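Local coordinates for protein pectinesterase (Aspergillus niger, PDB 5C1E) that hydrolyses the methyl esters of pectin to release methanol, an early step in pectin breakdown that is probably used in macerating plant tissue, at residues C154-G165 with D175-A186. Numbering follows the deposited sequence.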
loop_
_atom_site.group_PDB
_atom_site.type_symbol
_atom_site.label_atom_id
_atom_site.label_comp_id
_atom_site.label_asym_id
_atom_site.label_seq_id
_atom_site.Cartn_x
_atom_site.Cartn_y
_atom_site.Cartn_z
ATOM N N CYS A 154 -2.469 8.028 -0.669
ATOM C CA CYS A 154 -2.371 7.241 0.528
ATOM C C CYS A 154 -1.098 7.602 1.293
ATOM O O CYS A 154 -0.193 8.269 0.769
ATOM C CB CYS A 154 -2.363 5.741 0.205
ATOM S SG CYS A 154 -3.917 5.096 -0.489
ATOM N N MET A 155 -1.054 7.153 2.541
ATOM C CA MET A 155 0.112 7.292 3.381
ATOM C C MET A 155 0.535 5.882 3.737
ATOM O O MET A 155 -0.256 5.135 4.330
ATOM C CB MET A 155 -0.255 8.096 4.626
ATOM C CG MET A 155 0.910 8.645 5.438
ATOM S SD MET A 155 1.907 7.420 6.299
ATOM C CE MET A 155 0.701 6.627 7.378
ATOM N N ILE A 156 1.761 5.510 3.357
ATOM C CA ILE A 156 2.312 4.181 3.675
ATOM C C ILE A 156 3.530 4.379 4.568
ATOM O O ILE A 156 4.525 4.993 4.148
ATOM C CB ILE A 156 2.692 3.363 2.417
ATOM C CG1 ILE A 156 1.489 3.212 1.502
ATOM C CG2 ILE A 156 3.120 1.943 2.802
ATOM C CD1 ILE A 156 1.505 4.157 0.342
ATOM N N GLU A 157 3.449 3.829 5.781
ATOM C CA GLU A 157 4.493 4.032 6.786
ATOM C C GLU A 157 5.097 2.739 7.283
ATOM O O GLU A 157 4.384 1.766 7.585
ATOM C CB GLU A 157 3.945 4.813 7.981
ATOM C CG GLU A 157 5.020 5.210 8.979
ATOM C CD GLU A 157 4.577 6.224 10.022
ATOM O OE1 GLU A 157 5.444 6.666 10.798
ATOM O OE2 GLU A 157 3.388 6.572 10.092
ATOM N N GLY A 158 6.423 2.763 7.418
ATOM C CA GLY A 158 7.183 1.666 7.970
ATOM C C GLY A 158 8.670 1.925 7.855
ATOM O O GLY A 158 9.110 3.049 7.572
ATOM N N ALA A 159 9.451 0.879 8.079
ATOM C CA ALA A 159 10.893 0.976 8.081
ATOM C C ALA A 159 11.579 -0.090 7.235
ATOM O O ALA A 159 12.516 0.215 6.500
ATOM C CB ALA A 159 11.401 0.882 9.506
ATOM N N VAL A 160 11.135 -1.337 7.386
ATOM C CA VAL A 160 11.797 -2.480 6.819
ATOM C C VAL A 160 10.892 -3.245 5.862
ATOM O O VAL A 160 9.888 -3.841 6.275
ATOM C CB VAL A 160 12.288 -3.410 7.944
ATOM C CG1 VAL A 160 12.945 -4.659 7.361
ATOM C CG2 VAL A 160 13.258 -2.647 8.823
ATOM N N ASP A 161 11.261 -3.220 4.579
ATOM C CA ASP A 161 10.559 -3.948 3.519
ATOM C C ASP A 161 9.083 -3.651 3.598
ATOM O O ASP A 161 8.267 -4.557 3.553
ATOM C CB ASP A 161 10.778 -5.464 3.634
ATOM C CG ASP A 161 12.233 -5.872 3.560
ATOM O OD1 ASP A 161 13.095 -5.086 3.078
ATOM O OD2 ASP A 161 12.518 -7.030 3.960
ATOM N N TYR A 162 8.734 -2.382 3.772
ATOM C CA TYR A 162 7.351 -2.052 4.106
ATOM C C TYR A 162 6.369 -1.942 2.935
ATOM O O TYR A 162 5.173 -1.832 3.166
ATOM C CB TYR A 162 7.266 -0.878 5.082
ATOM C CG TYR A 162 7.763 0.495 4.673
ATOM C CD1 TYR A 162 9.096 0.856 4.829
ATOM C CD2 TYR A 162 6.877 1.459 4.231
ATOM C CE1 TYR A 162 9.540 2.117 4.524
ATOM C CE2 TYR A 162 7.306 2.737 3.923
ATOM C CZ TYR A 162 8.624 3.071 4.079
ATOM O OH TYR A 162 9.036 4.346 3.783
ATOM N N ILE A 163 6.880 -2.027 1.702
ATOM C CA ILE A 163 6.059 -2.276 0.503
ATOM C C ILE A 163 6.730 -3.464 -0.165
ATOM O O ILE A 163 7.861 -3.353 -0.613
ATOM C CB ILE A 163 6.021 -1.068 -0.443
ATOM C CG1 ILE A 163 5.453 0.151 0.285
ATOM C CG2 ILE A 163 5.201 -1.387 -1.696
ATOM C CD1 ILE A 163 5.615 1.463 -0.469
ATOM N N PHE A 164 6.082 -4.617 -0.131
ATOM C CA PHE A 164 6.745 -5.864 -0.508
ATOM C C PHE A 164 5.773 -6.859 -1.127
ATOM O O PHE A 164 4.582 -6.829 -0.842
ATOM C CB PHE A 164 7.507 -6.474 0.712
ATOM C CG PHE A 164 6.618 -7.172 1.709
ATOM C CD1 PHE A 164 5.764 -6.437 2.530
ATOM C CD2 PHE A 164 6.628 -8.546 1.825
ATOM C CE1 PHE A 164 4.925 -7.075 3.421
ATOM C CE2 PHE A 164 5.788 -9.190 2.713
ATOM C CZ PHE A 164 4.942 -8.462 3.514
ATOM N N GLY A 165 6.316 -7.749 -1.966
ATOM C CA GLY A 165 5.519 -8.760 -2.673
ATOM C C GLY A 165 5.666 -8.633 -4.168
ATOM O O GLY A 165 6.553 -7.906 -4.660
ATOM N N ASP A 175 2.178 9.651 0.183
ATOM C CA ASP A 175 3.246 9.962 1.111
ATOM C C ASP A 175 3.782 8.640 1.609
ATOM O O ASP A 175 3.045 7.837 2.174
ATOM C CB ASP A 175 2.750 10.843 2.268
ATOM C CG ASP A 175 2.513 12.297 1.847
ATOM O OD1 ASP A 175 3.178 12.795 0.915
ATOM O OD2 ASP A 175 1.648 12.944 2.454
ATOM N N ILE A 176 5.069 8.410 1.367
ATOM C CA ILE A 176 5.731 7.194 1.766
ATOM C C ILE A 176 6.699 7.601 2.870
ATOM O O ILE A 176 7.650 8.361 2.634
ATOM C CB ILE A 176 6.400 6.529 0.555
ATOM C CG1 ILE A 176 5.325 6.067 -0.429
ATOM C CG2 ILE A 176 7.316 5.394 0.980
ATOM C CD1 ILE A 176 5.842 5.661 -1.790
ATOM N N VAL A 177 6.415 7.121 4.079
ATOM C CA VAL A 177 6.968 7.675 5.313
ATOM C C VAL A 177 7.767 6.618 6.064
ATOM O O VAL A 177 7.199 5.651 6.548
ATOM C CB VAL A 177 5.845 8.205 6.220
ATOM C CG1 VAL A 177 6.417 8.878 7.469
ATOM C CG2 VAL A 177 4.947 9.178 5.447
ATOM N N SER A 178 9.082 6.799 6.164
ATOM C CA SER A 178 9.929 5.857 6.902
ATOM C C SER A 178 10.012 6.221 8.386
ATOM O O SER A 178 10.344 7.372 8.732
ATOM C CB SER A 178 11.359 5.800 6.318
ATOM O OG SER A 178 11.435 5.021 5.137
ATOM N N ASN A 179 9.741 5.246 9.262
ATOM C CA ASN A 179 9.843 5.442 10.723
ATOM C C ASN A 179 11.020 4.685 11.351
ATOM O O ASN A 179 11.081 4.508 12.578
ATOM C CB ASN A 179 8.532 5.087 11.447
ATOM C CG ASN A 179 8.068 3.677 11.176
ATOM O OD1 ASN A 179 8.761 2.910 10.513
ATOM N ND2 ASN A 179 6.895 3.328 11.683
ATOM N N GLY A 180 11.948 4.251 10.506
ATOM C CA GLY A 180 13.139 3.520 10.934
ATOM C C GLY A 180 14.030 3.263 9.731
ATOM O O GLY A 180 13.616 3.478 8.594
ATOM N N ALA A 181 15.257 2.831 9.981
ATOM C CA ALA A 181 16.204 2.537 8.918
ATOM C C ALA A 181 15.850 1.215 8.210
ATOM O O ALA A 181 15.453 0.216 8.855
ATOM C CB ALA A 181 17.610 2.461 9.495
ATOM N N GLY A 182 16.011 1.195 6.888
ATOM C CA GLY A 182 15.689 0.012 6.101
ATOM C C GLY A 182 15.415 0.337 4.645
ATOM O O GLY A 182 15.669 1.460 4.181
ATOM N N ALA A 183 14.947 -0.668 3.910
ATOM C CA ALA A 183 14.610 -0.498 2.499
ATOM C C ALA A 183 13.109 -0.363 2.363
ATOM O O ALA A 183 12.364 -1.091 3.001
ATOM C CB ALA A 183 15.119 -1.669 1.687
ATOM N N ILE A 184 12.661 0.572 1.524
ATOM C CA ILE A 184 11.242 0.823 1.387
ATOM C C ILE A 184 10.564 -0.334 0.651
ATOM O O ILE A 184 9.594 -0.885 1.135
ATOM C CB ILE A 184 10.969 2.135 0.637
ATOM C CG1 ILE A 184 11.477 3.326 1.439
ATOM C CG2 ILE A 184 9.484 2.292 0.385
ATOM C CD1 ILE A 184 11.571 4.616 0.661
ATOM N N THR A 185 11.074 -0.684 -0.524
ATOM C CA THR A 185 10.458 -1.758 -1.329
ATOM C C THR A 185 11.230 -3.071 -1.240
ATOM O O THR A 185 12.453 -3.088 -1.159
ATOM C CB THR A 185 10.297 -1.382 -2.822
ATOM O OG1 THR A 185 11.575 -1.206 -3.477
ATOM C CG2 THR A 185 9.448 -0.143 -2.968
ATOM N N ALA A 186 10.496 -4.175 -1.305
ATOM C CA ALA A 186 11.091 -5.487 -1.413
ATOM C C ALA A 186 10.265 -6.358 -2.364
ATOM O O ALA A 186 9.448 -7.184 -1.944
ATOM C CB ALA A 186 11.217 -6.121 -0.029
HETATM O O HOH W 1 5.511 5.002 13.718
HETATM O O HOH W 2 12.863 2.949 5.929
HETATM O O HOH W 3 14.679 -3.312 4.810
#
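Y162 reaches S178 and I184, and A186 packs on D161 and F164, where two successive coils of the right-handed parallel beta-helix lie side by side. Y162 and A186 have the most surface buried between the coils. The axes of strands 155-158 and 175-178 approach to 4.7 Å. I163 and F164 pair with T185 and A186 in the same parallel sense, in another sheet. The register slips by two residues between these pairings, where 175-186 makes the longer loop.

The Y162 ring lies on the side of the strands that carries I156 and I176, in the interior of the helix. Its chi1 of 64° sets CG between the backbone N and carbonyl carbon. The hydroxyl OH then donates a hydrogen bond to S178 OG, 2.8 Å away near the ring plane. I184 CG2 sits over one face, 4.2 Å from the ring centroid, as a CH-pi contact. I176 CG2 approaches CE2 of Y162 obliquely. S178 OG in turn donates to a water that also bonds A159 O and G180 O.

A186 faces the other way. Its CB packs 3.7 Å from CG of D161 and 3.8 Å from CB of F164. D161 is the predicted active-site aspartate. Its N donates to A183 O at 2.9 Å, and a water links its OD1 to A183 N. R221 forms a salt bridge with OD1, while a glycerol, probably from the crystallisation liquor, is hydrogen-bonded to OD2.

On the same face as E157 and D175, V177 CG2 touches M155 SD at 3.6 Å. The M155 chain bends at chi2 and chi3 to bring the sulfur there.

The Y162 hydroxyl is thus held by S178 OG, and one water bonds A159 O and G180 O. The second coil meets D161 at three points, a backbone bond, a water bridge and the A186 methyl, which would position its carboxylate if D161 is catalytic as predicted.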